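PDB 4H6Q: proline dehydrogenase from Deinococcus radiodurans, which oxidises L-proline to delta-1-pyrroline-5-carboxylate with the help of FAD and passes the electrons to a quinone. Local coordinates for residues 119-124 and 152-157. Residues are numbered along the deposited sequence; the frame is centred on the assembly and turned at random.
Sequences NARRII and RTLVGE
R121 and E157 form a two-pronged salt bridge on the outer side of this helix pair. The guanidinium meets the carboxylate side-on. R121 NE gives a bond of 2.8 Å to E157 OE1, and R121 NH2 gives one of 2.9 Å to E157 OE2. Each oxygen accepts through its syn lone pair. The two planes lie 24° apart, so the groups are nearly coplanar; OE1 sits in the guanidinium plane, while OE2 is tilted from it. With its chain extended from CG to NE, R121 carries its charged group across to the other helix. T153 CG2 lies 4.1 Å from R121 NH2, a looser contact. Replacing R121 by alanine is likely to leave the E157 carboxylate without its mate and free to turn, and to uncover one flank of L154.

The apolar contacts centre on L154, on the inner side. Its CD2 touches the aliphatic part of R121, 3.8 Å from R121 CG. I124 CD1 reaches both methyls of the leucine and is 3.9 Å from L154 CD1. A120 CB is a little farther, 4.1 Å from the same L154 CD1.

Helices 115-129 and 144-158 are successive outer helices of the beta8-alpha8 barrel, linked through strand 133-136. Their local axes approach to 11.2 Å and point broadly the same way, 38° apart. Beneath them, I124 rests on I134 and L154 on L136, both from that strand. F158 extends the interface, touching R121 and I124. On the far flank of helix 115-129, R122 packs against helix 71-90 and forms a salt bridge with D79.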
loop_
_atom_site.group_PDB
_atom_site.type_symbol
_atom_site.label_atom_id
_atom_site.label_comp_id
_atom_site.label_asym_id
_atom_site.label_seq_id
_atom_site.Cartn_x
_atom_site.Cartn_y
_atom_site.Cartn_z
ATOM N N ASN A 119 -9.921 -8.208 13.032
ATOM C CA ASN A 119 -10.545 -7.426 11.963
ATOM C C ASN A 119 -9.895 -7.723 10.629
ATOM O O ASN A 119 -10.602 -7.771 9.602
ATOM C CB ASN A 119 -10.479 -5.925 12.279
ATOM C CG ASN A 119 -11.579 -5.515 13.267
ATOM O OD1 ASN A 119 -12.708 -6.029 13.217
ATOM N ND2 ASN A 119 -11.258 -4.585 14.194
ATOM N N ALA A 120 -8.565 -7.902 10.597
ATOM C CA ALA A 120 -7.915 -8.232 9.317
ATOM C C ALA A 120 -8.421 -9.560 8.757
ATOM O O ALA A 120 -8.598 -9.699 7.533
ATOM C CB ALA A 120 -6.395 -8.273 9.468
ATOM N N ARG A 121 -8.681 -10.533 9.617
ATOM C CA ARG A 121 -9.262 -11.793 9.156
ATOM C C ARG A 121 -10.581 -11.573 8.430
ATOM O O ARG A 121 -10.840 -12.178 7.374
ATOM C CB ARG A 121 -9.490 -12.744 10.336
ATOM C CG ARG A 121 -8.221 -13.420 10.825
ATOM C CD ARG A 121 -8.511 -14.180 12.101
ATOM N NE ARG A 121 -7.346 -14.969 12.475
ATOM C CZ ARG A 121 -6.985 -15.229 13.721
ATOM N NH1 ARG A 121 -7.686 -14.730 14.720
ATOM N NH2 ARG A 121 -5.902 -15.954 13.961
ATOM N N ARG A 122 -11.449 -10.716 8.962
ATOM C CA ARG A 122 -12.760 -10.457 8.349
ATOM C C ARG A 122 -12.599 -9.757 7.002
ATOM O O ARG A 122 -13.310 -10.080 6.026
ATOM C CB ARG A 122 -13.635 -9.589 9.272
ATOM C CG ARG A 122 -13.855 -10.190 10.644
ATOM C CD ARG A 122 -14.874 -9.384 11.426
ATOM N NE ARG A 122 -14.582 -7.970 11.633
ATOM C CZ ARG A 122 -15.324 -6.966 11.130
ATOM N NH1 ARG A 122 -16.362 -7.194 10.341
ATOM N NH2 ARG A 122 -15.051 -5.745 11.442
ATOM N N ILE A 123 -11.694 -8.780 6.947
ATOM C CA ILE A 123 -11.430 -8.067 5.709
ATOM C C ILE A 123 -10.868 -9.009 4.626
ATOM O O ILE A 123 -11.337 -9.006 3.464
ATOM C CB ILE A 123 -10.479 -6.885 5.982
ATOM C CG1 ILE A 123 -11.197 -5.827 6.873
ATOM C CG2 ILE A 123 -9.904 -6.282 4.687
ATOM C CD1 ILE A 123 -10.225 -4.793 7.486
ATOM N N ILE A 124 -9.863 -9.805 4.990
ATOM C CA ILE A 124 -9.228 -10.668 4.000
ATOM C C ILE A 124 -10.200 -11.764 3.549
ATOM O O ILE A 124 -10.249 -12.098 2.354
ATOM C CB ILE A 124 -7.926 -11.285 4.541
ATOM C CG1 ILE A 124 -6.919 -10.194 4.906
ATOM C CG2 ILE A 124 -7.337 -12.295 3.497
ATOM C CD1 ILE A 124 -5.816 -10.702 5.831
ATOM N N ARG A 152 2.546 -13.395 8.667
ATOM C CA ARG A 152 2.821 -14.833 8.558
ATOM C C ARG A 152 1.598 -15.643 8.993
ATOM O O ARG A 152 1.205 -16.605 8.305
ATOM C CB ARG A 152 4.057 -15.177 9.400
ATOM C CG ARG A 152 4.363 -16.660 9.463
ATOM C CD ARG A 152 5.700 -16.948 10.170
ATOM N NE ARG A 152 6.847 -16.527 9.366
ATOM C CZ ARG A 152 7.400 -17.247 8.388
ATOM N NH1 ARG A 152 6.915 -18.455 8.073
ATOM N NH2 ARG A 152 8.462 -16.774 7.710
ATOM N N THR A 153 0.960 -15.255 10.106
ATOM C CA THR A 153 -0.270 -15.932 10.522
ATOM C C THR A 153 -1.358 -15.891 9.413
ATOM O O THR A 153 -2.001 -16.903 9.102
ATOM C CB THR A 153 -0.810 -15.300 11.811
ATOM O OG1 THR A 153 0.155 -15.495 12.841
ATOM C CG2 THR A 153 -2.169 -15.888 12.234
ATOM N N LEU A 154 -1.554 -14.718 8.825
ATOM C CA LEU A 154 -2.622 -14.516 7.869
ATOM C C LEU A 154 -2.341 -15.238 6.556
ATOM O O LEU A 154 -3.287 -15.753 5.914
ATOM C CB LEU A 154 -2.889 -13.022 7.624
ATOM C CG LEU A 154 -3.486 -12.346 8.865
ATOM C CD1 LEU A 154 -3.297 -10.828 8.782
ATOM C CD2 LEU A 154 -4.980 -12.732 9.058
ATOM N N VAL A 155 -1.085 -15.288 6.123
ATOM C CA VAL A 155 -0.739 -16.100 4.942
ATOM C C VAL A 155 -1.110 -17.569 5.191
ATOM O O VAL A 155 -1.685 -18.252 4.314
ATOM C CB VAL A 155 0.765 -15.983 4.581
ATOM C CG1 VAL A 155 1.201 -17.070 3.556
ATOM C CG2 VAL A 155 1.061 -14.611 4.028
ATOM N N GLY A 156 -0.834 -18.073 6.392
ATOM C CA GLY A 156 -1.207 -19.424 6.754
ATOM C C GLY A 156 -2.699 -19.696 6.670
ATOM O O GLY A 156 -3.126 -20.784 6.257
ATOM N N GLU A 157 -3.496 -18.693 7.048
ATOM C CA GLU A 157 -4.955 -18.824 7.031
ATOM C C GLU A 157 -5.653 -18.618 5.681
ATOM O O GLU A 157 -6.640 -19.307 5.385
ATOM C CB GLU A 157 -5.572 -17.922 8.103
ATOM C CG GLU A 157 -5.135 -18.312 9.475
ATOM C CD GLU A 157 -5.570 -17.356 10.542
ATOM O OE1 GLU A 157 -6.289 -16.358 10.257
ATOM O OE2 GLU A 157 -5.181 -17.631 11.698
#